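Side-chain contacts in oxalate biosynthetic component 1 (PDB 5IKY), which produces oxalate in Burkholderia thailandensis under quorum-sensing control, as a bifunctional enzyme combining serine hydrolase and lyase activities: residues T83-L88 / S98-T103; I448-P453 / A458-V463; L521-G526 / L534-E539; E613-E618 / E732-S737. One frame throughout, in Å; residues are numbered along the deposited sequence.

From the N terminus the chain closes its four contacts one after another, so none nests in or crosses another. Contact 1 folds helix 82-90 back onto strand 99-102 of a small three-stranded sheet, in the N-terminal family region and far from the other three. Contact 2 spans the short loop between strand 446-451 and helix 460-466 of the large parallel sheet. Contact 3 soon follows, pinning helix 518-524 to helix 530-541; its nearest atoms lie about 8 Å from those of contact 2. Contact 4 closes by far the longest loop, bringing residues 732-737, which follow on from helix 715-734, back to residues 613-618. Local closures shape each region, while the last draws distant parts of the chain together.

Contact 1 of 4, residues T83-L88 / S98-T103; sequences TVHDAL and SVWHRT
Leu88 on helix 82-90 and Trp100 on strand 99-102 mark the closest backbone approach, with the CA of Leu88 8.6 Å from the CA of Trp100, a gap wide enough to be bridged by side chains alone. The indole of Trp100 does most of the bridging. Its CG lies anti to the carbonyl carbon (chi1 -71°), and the ring reaches across to the helix, where two residues one turn apart receive it in different ways. Leu88 covers one face: its CD2 methyl stands 3.5 Å from CD2 of Trp100 and 3.8 Å from the centroid of the six-membered ring, close enough to the normal to count as a CH-pi contact. CB of Leu88 adds to this cover, 3.7 Å from CZ3 of Trp100. His85 instead meets the edge of the indole. Its CD2 comes within 3.4 Å of CH2 of Trp100, close to the indole plane, and the edge of the Trp100 six-membered ring is turned toward the face of the His85 ring, offset, with the planes 76° apart. NE2 of His85 is hydrogen-bonded to NH1 of Arg89, on the same helix. The contact thus illustrates how one large aromatic can use face and edge at once, held by dispersion and weak ring electrostatics without any hydrogen bond across the segments. Trp100 also packs on Trp93 and Pro95 of strand 93-96 and on Ile70 of strand 70-71, the two strands flanking its own, while Leu88 touches Ala30 of helix 29-33; the indole therefore fastens helix 82-90 to the middle strand of a three-stranded antiparallel sheet.

Contact 2 of 4, residues I448-P453 / A458-V463; sequences ISLLLP and ALLVDV
Leu460 pushes its CD1 methyl against Leu450 near the end of the strand and Leu452 just beyond it, lying 3.8 Å from CD2 of Leu450 and also 3.8 Å from CD1 of Leu452. It slides past both side chains in the opposite direction, with CG roughly anti to the backbone N (chi1 -151°), a torsion that brings the methyl against both. Each of the two leucines has a further partner on the helix segment. CD2 of Leu450 meets CG1 of Val463, one turn along the helix, at 3.7 Å, the two side chains crossing at about a right angle. CD1 of Leu452 touches CB of Leu459 at 4.0 Å. Every touching residue is buried and the interface is wholly apolar. Leu460 continues onto Ile472 and Val474 of the next strand, 471-474. Leu451, by contrast, points away from the helix, and its side chain lies about 7 Å from the bound magnesium ion, whose site includes His227 and Glu477. The helix packs on its strand in the beta-alpha-beta unit 446-451, 460-466, 471-474, consistent with a TIM-barrel-like fold, with Leu451 on the metal-facing side of the strand.

Contact 3 of 4, residues L521-G526 / L534-E539; sequences LRDELG and LFRQAE
Arg536 spans the gap to Asp523, whose CA is 11.9 Å from the CA of Arg536. From CB, which already points toward the other helix, CG turns anti to the carbonyl carbon (chi1 -75°), and the chain then runs extended through CD to NE, so that only the guanidinium arrives at the partner. There the two terminal nitrogens take one oxygen each, in an end-on grip. NH1 of Arg536 donates to OD1 of Asp523 over 3.1 Å, with the acceptor in the guanidinium plane. NH2 of Arg536 donates to OD2 of Asp523 over 2.9 Å, on the syn side but 31° out of the carboxylate plane, and makes a weak bond of 3.4 Å to OD1 of Asp523 as well. The fit is not coplanar: guanidinium and carboxylate planes lie 50° apart, and OD1 is met from above its carboxylate plane. Asp523 sits in the last turn of helix 518-524, shortly before Gly526 ends it in a Schellman motif, whereas residues flanking Arg536 pack on helices 562-579 and 715-734. The chemistry is that of a surface salt bridge tying the two helices, in which two hydrogen bonds give direction to a charge attraction that solvent probably weakens.

Contact 4 of 4, residues E613-E618 / E732-S737; sequences ELDRYE and ELRDRS
Asp615 and Arg734 form the tight side of this contact, with NE of Arg734 bonded to OD2 of Asp615 over 2.7 Å. The same oxygen receives a weak bond from NH2 of Arg734 at 3.3 Å, so a single carboxylate oxygen carries the whole salt bridge. The planes of the two groups stand 79° apart, and NE meets OD2 from well above the carboxylate plane. Extended from CG to NE, Arg734 also bonds through NH2 to O of Ser740. Beside the bridge Ser737 closes a type I turn: its OG donates to O of Arg734 over 2.8 Å, and its backbone N bonds to that same carbonyl from the same face. OG of Ser737 also lies 3.3 Å from O of Asp615. The loose side begins at Leu733, whose CD2 comes no nearer than 4.6 Å to NE of Arg616. Asp735 and Arg736 are solvent-exposed, as is Glu618. Arg616 NE bonds to O of Gln678, and Gln678 reaches the carbonyl of Leu733. Residues 732-737, from helix 715-734 into the turn that follows, rest on the 3-10 turn 613-616 in the loop between helices 592-602 and 629-641; just after it, Tyr617 points away and packs on Pro631 and Asn635.

Contact 1 of 4, residues T83-L88 / S98-T103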
loop_
_atom_site.group_PDB
_atom_site.type_symbol
_atom_site.label_atom_id
_atom_site.label_comp_id
_atom_site.label_asym_id
_atom_site.label_seq_id
_atom_site.Cartn_x
_atom_site.Cartn_y
_atom_site.Cartn_z
ATOM N N THR A 83 -38.071 -41.772 -23.496
ATOM C CA THR A 83 -36.937 -41.808 -22.580
ATOM C C THR A 83 -36.671 -40.414 -22.025
ATOM O O THR A 83 -36.373 -40.251 -20.841
ATOM C CB THR A 83 -35.665 -42.337 -23.267
ATOM N N VAL A 84 -36.783 -39.412 -22.889
ATOM C CA VAL A 84 -36.619 -38.025 -22.476
ATOM C C VAL A 84 -37.808 -37.570 -21.629
ATOM O O VAL A 84 -37.649 -37.249 -20.455
ATOM C CB VAL A 84 -36.473 -37.088 -23.692
ATOM N N HIS A 85 -38.993 -37.571 -22.240
ATOM C CA HIS A 85 -40.230 -37.065 -21.635
ATOM C C HIS A 85 -40.441 -37.455 -20.163
ATOM O O HIS A 85 -40.938 -36.654 -19.368
ATOM C CB HIS A 85 -41.431 -37.539 -22.457
ATOM C CG HIS A 85 -42.750 -37.211 -21.839
ATOM N ND1 HIS A 85 -43.312 -37.965 -20.829
ATOM C CD2 HIS A 85 -43.626 -36.215 -22.098
ATOM C CE1 HIS A 85 -44.475 -37.439 -20.488
ATOM N NE2 HIS A 85 -44.689 -36.378 -21.243
ATOM N N ASP A 86 -40.087 -38.693 -19.818
ATOM C CA ASP A 86 -40.255 -39.201 -18.453
ATOM C C ASP A 86 -39.207 -38.640 -17.505
ATOM O O ASP A 86 -39.497 -38.380 -16.341
ATOM C CB ASP A 86 -40.197 -40.726 -18.420
ATOM C CG ASP A 86 -41.464 -41.369 -18.919
ATOM O OD1 ASP A 86 -42.481 -41.261 -18.230
ATOM O OD2 ASP A 86 -41.443 -42.017 -19.981
ATOM N N ALA A 87 -37.998 -38.470 -18.023
ATOM C CA ALA A 87 -36.914 -37.896 -17.267
ATOM C C ALA A 87 -37.214 -36.456 -16.899
ATOM O O ALA A 87 -36.978 -36.049 -15.764
ATOM C CB ALA A 87 -35.618 -37.992 -18.067
ATOM N N LEU A 88 -37.698 -35.687 -17.874
ATOM C CA LEU A 88 -38.050 -34.290 -17.648
ATOM C C LEU A 88 -39.120 -34.151 -16.572
ATOM O O LEU A 88 -39.025 -33.289 -15.695
ATOM C CB LEU A 88 -38.529 -33.625 -18.942
ATOM C CG LEU A 88 -37.463 -33.122 -19.921
ATOM C CD1 LEU A 88 -36.951 -34.245 -20.798
ATOM C CD2 LEU A 88 -38.009 -31.986 -20.769
ATOM N N SER A 98 -45.222 -27.586 -27.187
ATOM C CA SER A 98 -43.813 -27.746 -27.518
ATOM C C SER A 98 -42.914 -27.203 -26.409
ATOM O O SER A 98 -41.715 -27.480 -26.380
ATOM C CB SER A 98 -43.492 -27.045 -28.840
ATOM O OG SER A 98 -43.896 -25.687 -28.807
ATOM N N VAL A 99 -43.502 -26.432 -25.498
ATOM C CA VAL A 99 -42.733 -25.741 -24.468
ATOM C C VAL A 99 -42.744 -26.461 -23.121
ATOM O O VAL A 99 -43.802 -26.735 -22.558
ATOM C CB VAL A 99 -43.255 -24.305 -24.250
ATOM C CG1 VAL A 99 -42.482 -23.623 -23.129
ATOM C CG2 VAL A 99 -43.166 -23.501 -25.540
ATOM N N TRP A 100 -41.553 -26.757 -22.612
ATOM C CA TRP A 100 -41.396 -27.294 -21.266
ATOM C C TRP A 100 -40.941 -26.191 -20.316
ATOM O O TRP A 100 -40.198 -25.293 -20.709
ATOM C CB TRP A 100 -40.384 -28.443 -21.248
ATOM C CG TRP A 100 -40.853 -29.701 -21.909
ATOM C CD1 TRP A 100 -40.910 -29.952 -23.248
ATOM C CD2 TRP A 100 -41.316 -30.891 -21.259
ATOM N NE1 TRP A 100 -41.387 -31.220 -23.473
ATOM C CE2 TRP A 100 -41.644 -31.818 -22.267
ATOM C CE3 TRP A 100 -41.491 -31.260 -19.921
ATOM C CZ2 TRP A 100 -42.134 -33.089 -21.981
ATOM C CZ3 TRP A 100 -41.978 -32.523 -19.639
ATOM C CH2 TRP A 100 -42.295 -33.422 -20.664
ATOM N N HIS A 101 -41.386 -26.263 -19.066
ATOM C CA HIS A 101 -40.928 -25.327 -18.045
ATOM C C HIS A 101 -41.001 -25.969 -16.665
ATOM O O HIS A 101 -41.803 -26.873 -16.435
ATOM C CB HIS A 101 -41.749 -24.035 -18.082
ATOM C CG HIS A 101 -43.210 -24.236 -17.835
ATOM N ND1 HIS A 101 -43.782 -24.075 -16.591
ATOM C CD2 HIS A 101 -44.217 -24.582 -18.671
ATOM C CE1 HIS A 101 -45.079 -24.316 -16.671
ATOM N NE2 HIS A 101 -45.368 -24.626 -17.922
ATOM N N ARG A 102 -40.155 -25.507 -15.749
ATOM C CA ARG A 102 -40.097 -26.093 -14.415
ATOM C C ARG A 102 -41.149 -25.522 -13.477
ATOM O O ARG A 102 -41.181 -24.320 -13.213
ATOM C CB ARG A 102 -38.711 -25.903 -13.799
ATOM C CG ARG A 102 -37.875 -27.166 -13.805
ATOM C CD ARG A 102 -36.847 -27.152 -12.696
ATOM N NE ARG A 102 -36.011 -28.347 -12.714
ATOM C CZ ARG A 102 -35.019 -28.575 -11.861
ATOM N NH1 ARG A 102 -34.736 -27.683 -10.921
ATOM N NH2 ARG A 102 -34.306 -29.690 -11.949
ATOM N N THR A 103 -42.003 -26.404 -12.973
ATOM C CA THR A 103 -43.029 -26.030 -12.011
ATOM C C THR A 103 -42.594 -26.444 -10.611
ATOM O O THR A 103 -43.019 -25.858 -9.614
ATOM C CB THR A 103 -44.374 -26.675 -12.354
ATOM O OG1 THR A 103 -44.177 -28.073 -12.594
ATOM C CG2 THR A 103 -44.955 -26.035 -13.603
#

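Contact 2 of 4, residues I448-P453 / A458-V463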
loop_
_atom_site.group_PDB
_atom_site.type_symbol
_atom_site.label_atom_id
_atom_site.label_comp_id
_atom_site.label_asym_id
_atom_site.label_seq_id
_atom_site.Cartn_x
_atom_site.Cartn_y
_atom_site.Cartn_z
ATOM N N ILE A 448 18.542 -16.503 -3.969
ATOM C CA ILE A 448 17.847 -17.743 -4.290
ATOM C C ILE A 448 16.502 -17.828 -3.580
ATOM O O ILE A 448 16.429 -17.704 -2.357
ATOM C CB ILE A 448 18.686 -18.974 -3.914
ATOM C CG1 ILE A 448 20.032 -18.949 -4.643
ATOM C CG2 ILE A 448 17.930 -20.254 -4.234
ATOM C CD1 ILE A 448 20.979 -20.042 -4.202
ATOM N N SER A 449 15.441 -18.040 -4.353
ATOM C CA SER A 449 14.105 -18.189 -3.789
ATOM C C SER A 449 13.545 -19.587 -4.038
ATOM O O SER A 449 14.037 -20.327 -4.891
ATOM C CB SER A 449 13.156 -17.134 -4.363
ATOM O OG SER A 449 13.586 -15.828 -4.023
ATOM N N LEU A 450 12.505 -19.936 -3.287
ATOM C CA LEU A 450 11.904 -21.261 -3.370
ATOM C C LEU A 450 10.406 -21.204 -3.648
ATOM O O LEU A 450 9.692 -20.371 -3.087
ATOM C CB LEU A 450 12.150 -22.030 -2.071
ATOM C CG LEU A 450 11.463 -23.387 -1.909
ATOM C CD1 LEU A 450 12.062 -24.396 -2.870
ATOM C CD2 LEU A 450 11.565 -23.877 -0.474
ATOM N N LEU A 451 9.934 -22.090 -4.518
ATOM C CA LEU A 451 8.503 -22.297 -4.684
ATOM C C LEU A 451 8.192 -23.783 -4.532
ATOM O O LEU A 451 9.027 -24.636 -4.827
ATOM C CB LEU A 451 8.017 -21.766 -6.040
ATOM C CG LEU A 451 8.279 -22.544 -7.333
ATOM C CD1 LEU A 451 7.180 -23.567 -7.609
ATOM C CD2 LEU A 451 8.398 -21.578 -8.496
ATOM N N LEU A 452 6.990 -24.086 -4.059
ATOM C CA LEU A 452 6.535 -25.462 -3.946
ATOM C C LEU A 452 5.071 -25.545 -4.366
ATOM O O LEU A 452 4.260 -24.715 -3.959
ATOM C CB LEU A 452 6.721 -25.983 -2.519
ATOM C CG LEU A 452 8.155 -26.244 -2.051
ATOM C CD1 LEU A 452 8.176 -26.618 -0.579
ATOM C CD2 LEU A 452 8.793 -27.343 -2.882
ATOM N N PRO A 453 4.732 -26.550 -5.190
ATOM C CA PRO A 453 3.382 -26.735 -5.735
ATOM C C PRO A 453 2.425 -27.451 -4.783
ATOM O O PRO A 453 2.800 -28.450 -4.170
ATOM C CB PRO A 453 3.634 -27.588 -6.978
ATOM C CG PRO A 453 4.821 -28.415 -6.608
ATOM C CD PRO A 453 5.683 -27.541 -5.726
ATOM N N ALA A 458 3.403 -26.855 2.852
ATOM C CA ALA A 458 3.585 -27.017 4.285
ATOM C C ALA A 458 5.072 -27.091 4.627
ATOM O O ALA A 458 5.460 -26.928 5.782
ATOM C CB ALA A 458 2.862 -28.261 4.775
ATOM N N LEU A 459 5.897 -27.335 3.612
ATOM C CA LEU A 459 7.343 -27.443 3.793
ATOM C C LEU A 459 8.056 -26.147 3.430
ATOM O O LEU A 459 9.258 -26.007 3.651
ATOM C CB LEU A 459 7.905 -28.579 2.941
ATOM C CG LEU A 459 7.238 -29.947 3.052
ATOM C CD1 LEU A 459 7.890 -30.909 2.081
ATOM C CD2 LEU A 459 7.331 -30.467 4.476
ATOM N N LEU A 460 7.300 -25.208 2.874
ATOM C CA LEU A 460 7.857 -23.996 2.287
ATOM C C LEU A 460 8.756 -23.215 3.244
ATOM O O LEU A 460 9.913 -22.940 2.931
ATOM C CB LEU A 460 6.721 -23.104 1.788
ATOM C CG LEU A 460 7.018 -22.190 0.601
ATOM C CD1 LEU A 460 7.948 -22.864 -0.389
ATOM C CD2 LEU A 460 5.714 -21.800 -0.079
ATOM N N VAL A 461 8.231 -22.871 4.412
ATOM C CA VAL A 461 8.991 -22.082 5.376
ATOM C C VAL A 461 10.171 -22.861 5.961
ATOM O O VAL A 461 11.299 -22.369 5.964
ATOM C CB VAL A 461 8.093 -21.591 6.525
ATOM C CG1 VAL A 461 8.927 -20.917 7.596
ATOM C CG2 VAL A 461 7.036 -20.640 5.992
ATOM N N ASP A 462 9.911 -24.073 6.442
ATOM C CA ASP A 462 10.944 -24.879 7.093
ATOM C C ASP A 462 12.108 -25.206 6.158
ATOM O O ASP A 462 13.268 -25.162 6.569
ATOM C CB ASP A 462 10.345 -26.177 7.646
ATOM C CG ASP A 462 9.494 -25.947 8.886
ATOM O OD1 ASP A 462 9.846 -25.060 9.693
ATOM O OD2 ASP A 462 8.475 -26.652 9.054
ATOM N N VAL A 463 11.802 -25.532 4.906
ATOM C CA VAL A 463 12.846 -25.846 3.935
ATOM C C VAL A 463 13.646 -24.596 3.578
ATOM O O VAL A 463 14.876 -24.643 3.496
ATOM C CB VAL A 463 12.263 -26.474 2.652
ATOM C CG1 VAL A 463 13.304 -26.509 1.543
ATOM C CG2 VAL A 463 11.747 -27.874 2.938
#

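Contact 3 of 4, residues L521-G526 / L534-E539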
loop_
_atom_site.group_PDB
_atom_site.type_symbol
_atom_site.label_atom_id
_atom_site.label_comp_id
_atom_site.label_asym_id
_atom_site.label_seq_id
_atom_site.Cartn_x
_atom_site.Cartn_y
_atom_site.Cartn_z
ATOM N N LEU A 521 13.940 -3.925 -0.941
ATOM C CA LEU A 521 14.480 -4.959 -1.815
ATOM C C LEU A 521 15.120 -4.355 -3.059
ATOM O O LEU A 521 16.146 -4.846 -3.535
ATOM C CB LEU A 521 13.389 -5.956 -2.211
ATOM C CG LEU A 521 13.882 -7.197 -2.961
ATOM C CD1 LEU A 521 14.993 -7.881 -2.182
ATOM C CD2 LEU A 521 12.742 -8.163 -3.207
ATOM N N ARG A 522 14.521 -3.287 -3.578
ATOM C CA ARG A 522 15.073 -2.609 -4.746
ATOM C C ARG A 522 16.480 -2.091 -4.455
ATOM O O ARG A 522 17.320 -2.026 -5.352
ATOM C CB ARG A 522 14.162 -1.461 -5.200
ATOM C CG ARG A 522 12.781 -1.913 -5.639
ATOM C CD ARG A 522 11.991 -0.785 -6.278
ATOM N NE ARG A 522 12.314 -0.658 -7.692
ATOM C CZ ARG A 522 11.539 -1.090 -8.677
ATOM N NH1 ARG A 522 10.369 -1.658 -8.409
ATOM N NH2 ARG A 522 11.922 -0.931 -9.934
ATOM N N ASP A 523 16.737 -1.733 -3.200
ATOM C CA ASP A 523 18.080 -1.332 -2.789
ATOM C C ASP A 523 19.015 -2.537 -2.749
ATOM O O ASP A 523 20.149 -2.464 -3.220
ATOM C CB ASP A 523 18.059 -0.643 -1.422
ATOM C CG ASP A 523 17.396 0.725 -1.464
ATOM O OD1 ASP A 523 17.157 1.244 -2.577
ATOM O OD2 ASP A 523 17.130 1.287 -0.381
ATOM N N GLU A 524 18.534 -3.641 -2.187
ATOM C CA GLU A 524 19.334 -4.858 -2.072
ATOM C C GLU A 524 19.708 -5.448 -3.431
ATOM O O GLU A 524 20.753 -6.082 -3.570
ATOM C CB GLU A 524 18.590 -5.914 -1.251
ATOM C CG GLU A 524 18.661 -5.719 0.253
ATOM C CD GLU A 524 18.004 -6.857 1.013
ATOM O OE1 GLU A 524 18.144 -8.019 0.579
ATOM O OE2 GLU A 524 17.352 -6.591 2.046
ATOM N N LEU A 525 18.852 -5.245 -4.427
ATOM C CA LEU A 525 19.059 -5.842 -5.742
ATOM C C LEU A 525 19.639 -4.841 -6.735
ATOM O O LEU A 525 19.946 -5.193 -7.874
ATOM C CB LEU A 525 17.743 -6.407 -6.287
ATOM C CG LEU A 525 16.999 -7.414 -5.405
ATOM C CD1 LEU A 525 15.730 -7.910 -6.091
ATOM C CD2 LEU A 525 17.902 -8.582 -5.040
ATOM N N GLY A 526 19.784 -3.595 -6.299
ATOM C CA GLY A 526 20.252 -2.535 -7.171
ATOM C C GLY A 526 19.220 -2.150 -8.216
ATOM O O GLY A 526 19.542 -2.032 -9.395
ATOM N N LEU A 534 17.397 9.985 -7.976
ATOM C CA LEU A 534 17.643 11.402 -8.209
ATOM C C LEU A 534 17.776 12.160 -6.891
ATOM O O LEU A 534 18.631 13.038 -6.758
ATOM C CB LEU A 534 16.527 12.010 -9.060
ATOM C CG LEU A 534 16.773 13.454 -9.508
ATOM C CD1 LEU A 534 18.035 13.541 -10.350
ATOM C CD2 LEU A 534 15.578 13.987 -10.278
ATOM N N PHE A 535 16.940 11.814 -5.917
ATOM C CA PHE A 535 17.006 12.441 -4.600
ATOM C C PHE A 535 18.318 12.107 -3.891
ATOM O O PHE A 535 18.936 12.974 -3.269
ATOM C CB PHE A 535 15.820 12.012 -3.730
ATOM C CG PHE A 535 15.750 12.732 -2.411
ATOM C CD1 PHE A 535 15.147 13.978 -2.316
ATOM C CD2 PHE A 535 16.295 12.169 -1.268
ATOM C CE1 PHE A 535 15.089 14.647 -1.105
ATOM C CE2 PHE A 535 16.240 12.835 -0.055
ATOM C CZ PHE A 535 15.636 14.073 0.026
ATOM N N ARG A 536 18.739 10.849 -3.981
ATOM C CA ARG A 536 20.004 10.424 -3.384
ATOM C C ARG A 536 21.190 11.077 -4.085
ATOM O O ARG A 536 22.256 11.245 -3.494
ATOM C CB ARG A 536 20.137 8.902 -3.431
ATOM C CG ARG A 536 19.272 8.181 -2.413
ATOM C CD ARG A 536 19.214 6.701 -2.706
ATOM N NE ARG A 536 18.509 5.964 -1.666
ATOM C CZ ARG A 536 18.096 4.710 -1.801
ATOM N NH1 ARG A 536 18.317 4.064 -2.936
ATOM N NH2 ARG A 536 17.458 4.108 -0.807
ATOM N N GLN A 537 20.994 11.441 -5.347
ATOM C CA GLN A 537 22.010 12.155 -6.106
ATOM C C GLN A 537 22.163 13.583 -5.574
ATOM O O GLN A 537 23.265 14.138 -5.560
ATOM C CB GLN A 537 21.653 12.158 -7.595
ATOM C CG GLN A 537 22.751 12.674 -8.502
ATOM C CD GLN A 537 22.336 12.698 -9.958
ATOM O OE1 GLN A 537 21.532 11.878 -10.402
ATOM N NE2 GLN A 537 22.882 13.646 -10.711
ATOM N N ALA A 538 21.052 14.169 -5.129
ATOM C CA ALA A 538 21.073 15.501 -4.524
ATOM C C ALA A 538 21.657 15.430 -3.134
ATOM O O ALA A 538 22.433 16.295 -2.726
ATOM C CB ALA A 538 19.675 16.102 -4.483
ATOM N N GLU A 539 21.271 14.388 -2.410
ATOM C CA GLU A 539 21.787 14.141 -1.077
ATOM C C GLU A 539 23.305 14.017 -1.120
ATOM O O GLU A 539 24.008 14.542 -0.254
ATOM C CB GLU A 539 21.146 12.881 -0.503
ATOM C CG GLU A 539 21.496 12.579 0.930
ATOM C CD GLU A 539 20.642 11.462 1.489
ATOM O OE1 GLU A 539 21.212 10.500 2.045
ATOM O OE2 GLU A 539 19.400 11.546 1.376
#

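Contact 4 of 4, residues E613-E618 / E732-S737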
loop_
_atom_site.group_PDB
_atom_site.type_symbol
_atom_site.label_atom_id
_atom_site.label_comp_id
_atom_site.label_asym_id
_atom_site.label_seq_id
_atom_site.Cartn_x
_atom_site.Cartn_y
_atom_site.Cartn_z
ATOM N N GLU A 613 0.232 30.478 -1.920
ATOM C CA GLU A 613 0.313 30.493 -3.378
ATOM C C GLU A 613 -0.282 31.782 -3.947
ATOM O O GLU A 613 0.065 32.203 -5.053
ATOM C CB GLU A 613 -0.401 29.269 -3.965
ATOM C CG GLU A 613 -0.323 29.130 -5.484
ATOM C CD GLU A 613 1.086 28.869 -6.001
ATOM O OE1 GLU A 613 1.981 28.536 -5.192
ATOM O OE2 GLU A 613 1.297 28.998 -7.225
ATOM N N LEU A 614 -1.165 32.414 -3.178
ATOM C CA LEU A 614 -1.810 33.655 -3.600
ATOM C C LEU A 614 -0.831 34.825 -3.684
ATOM O O LEU A 614 -1.149 35.863 -4.263
ATOM C CB LEU A 614 -2.955 34.008 -2.647
ATOM C CG LEU A 614 -4.233 33.179 -2.786
ATOM C CD1 LEU A 614 -5.213 33.515 -1.675
ATOM C CD2 LEU A 614 -4.868 33.404 -4.149
ATOM N N ASP A 615 0.355 34.654 -3.106
ATOM C CA ASP A 615 1.386 35.687 -3.149
ATOM C C ASP A 615 1.850 35.957 -4.579
ATOM O O ASP A 615 2.363 37.035 -4.881
ATOM C CB ASP A 615 2.582 35.289 -2.278
ATOM C CG ASP A 615 2.244 35.261 -0.798
ATOM O OD1 ASP A 615 1.042 35.279 -0.457
ATOM O OD2 ASP A 615 3.184 35.218 0.027
ATOM N N ARG A 616 1.663 34.973 -5.454
ATOM C CA ARG A 616 2.053 35.099 -6.853
ATOM C C ARG A 616 0.933 35.695 -7.701
ATOM O O ARG A 616 1.150 36.071 -8.854
ATOM C CB ARG A 616 2.464 33.735 -7.417
ATOM C CG ARG A 616 3.740 33.168 -6.813
ATOM C CD ARG A 616 3.976 31.733 -7.260
ATOM N NE ARG A 616 4.064 31.613 -8.712
ATOM C CZ ARG A 616 3.484 30.647 -9.416
ATOM N NH1 ARG A 616 2.769 29.716 -8.802
ATOM N NH2 ARG A 616 3.617 30.613 -10.736
ATOM N N TYR A 617 -0.263 35.779 -7.127
ATOM C CA TYR A 617 -1.425 36.296 -7.846
ATOM C C TYR A 617 -1.574 37.805 -7.667
ATOM O O TYR A 617 -1.492 38.321 -6.553
ATOM C CB TYR A 617 -2.698 35.578 -7.391
ATOM C CG TYR A 617 -2.772 34.134 -7.841
ATOM C CD1 TYR A 617 -2.022 33.149 -7.211
ATOM C CD2 TYR A 617 -3.591 33.756 -8.897
ATOM C CE1 TYR A 617 -2.084 31.827 -7.621
ATOM C CE2 TYR A 617 -3.661 32.437 -9.311
ATOM C CZ TYR A 617 -2.905 31.477 -8.671
ATOM O OH TYR A 617 -2.970 30.163 -9.082
ATOM N N GLU A 618 -1.792 38.503 -8.777
ATOM C CA GLU A 618 -1.900 39.957 -8.773
ATOM C C GLU A 618 -3.150 40.430 -8.036
ATOM O O GLU A 618 -3.080 41.292 -7.159
ATOM C CB GLU A 618 -1.909 40.488 -10.209
ATOM C CG GLU A 618 -1.898 42.004 -10.317
ATOM C CD GLU A 618 -0.497 42.568 -10.467
ATOM O OE1 GLU A 618 -0.146 42.996 -11.587
ATOM O OE2 GLU A 618 0.252 42.581 -9.468
ATOM N N GLU A 732 12.605 36.241 -3.443
ATOM C CA GLU A 732 12.936 37.155 -4.527
ATOM C C GLU A 732 11.733 37.342 -5.449
ATOM O O GLU A 732 11.481 38.440 -5.951
ATOM C CB GLU A 732 14.147 36.643 -5.310
ATOM C CG GLU A 732 14.107 36.918 -6.804
ATOM C CD GLU A 732 15.346 36.414 -7.519
ATOM O OE1 GLU A 732 15.876 35.356 -7.114
ATOM O OE2 GLU A 732 15.795 37.078 -8.479
ATOM N N LEU A 733 10.972 36.269 -5.635
ATOM C CA LEU A 733 9.774 36.312 -6.464
ATOM C C LEU A 733 8.638 37.049 -5.756
ATOM O O LEU A 733 7.727 37.571 -6.401
ATOM C CB LEU A 733 9.334 34.894 -6.834
ATOM C CG LEU A 733 8.734 34.690 -8.225
ATOM C CD1 LEU A 733 9.719 35.129 -9.299
ATOM C CD2 LEU A 733 8.338 33.238 -8.423
ATOM N N ARG A 734 8.698 37.087 -4.428
ATOM C CA ARG A 734 7.661 37.731 -3.629
ATOM C C ARG A 734 7.897 39.237 -3.524
ATOM O O ARG A 734 6.956 40.018 -3.377
ATOM C CB ARG A 734 7.599 37.111 -2.230
ATOM C CG ARG A 734 6.332 37.449 -1.459
ATOM C CD ARG A 734 6.390 36.937 -0.026
ATOM N NE ARG A 734 5.080 36.987 0.618
ATOM C CZ ARG A 734 4.553 38.081 1.159
ATOM N NH1 ARG A 734 5.223 39.226 1.136
ATOM N NH2 ARG A 734 3.354 38.030 1.722
ATOM N N ASP A 735 9.163 39.633 -3.606
ATOM C CA ASP A 735 9.543 41.036 -3.490
ATOM C C ASP A 735 9.190 41.831 -4.746
ATOM O O ASP A 735 9.215 43.061 -4.736
ATOM C CB ASP A 735 11.039 41.152 -3.197
ATOM C CG ASP A 735 11.414 40.575 -1.846
ATOM O OD1 ASP A 735 10.546 39.943 -1.206
ATOM O OD2 ASP A 735 12.576 40.750 -1.424
ATOM N N ARG A 736 8.863 41.125 -5.824
ATOM C CA ARG A 736 8.478 41.771 -7.074
ATOM C C ARG A 736 6.973 41.689 -7.301
ATOM O O ARG A 736 6.487 41.971 -8.396
ATOM C CB ARG A 736 9.204 41.138 -8.263
ATOM C CG ARG A 736 10.713 41.062 -8.128
ATOM C CD ARG A 736 11.348 40.807 -9.484
ATOM N NE ARG A 736 10.548 39.892 -10.295
ATOM C CZ ARG A 736 10.798 38.593 -10.428
ATOM N NH1 ARG A 736 11.834 38.045 -9.807
ATOM N NH2 ARG A 736 10.013 37.841 -11.187
ATOM N N SER A 737 6.237 41.291 -6.269
ATOM C CA SER A 737 4.792 41.141 -6.389
ATOM C C SER A 737 4.050 42.117 -5.485
ATOM O O SER A 737 4.654 42.779 -4.640
ATOM C CB SER A 737 4.373 39.707 -6.055
ATOM O OG SER A 737 4.567 39.425 -4.679
#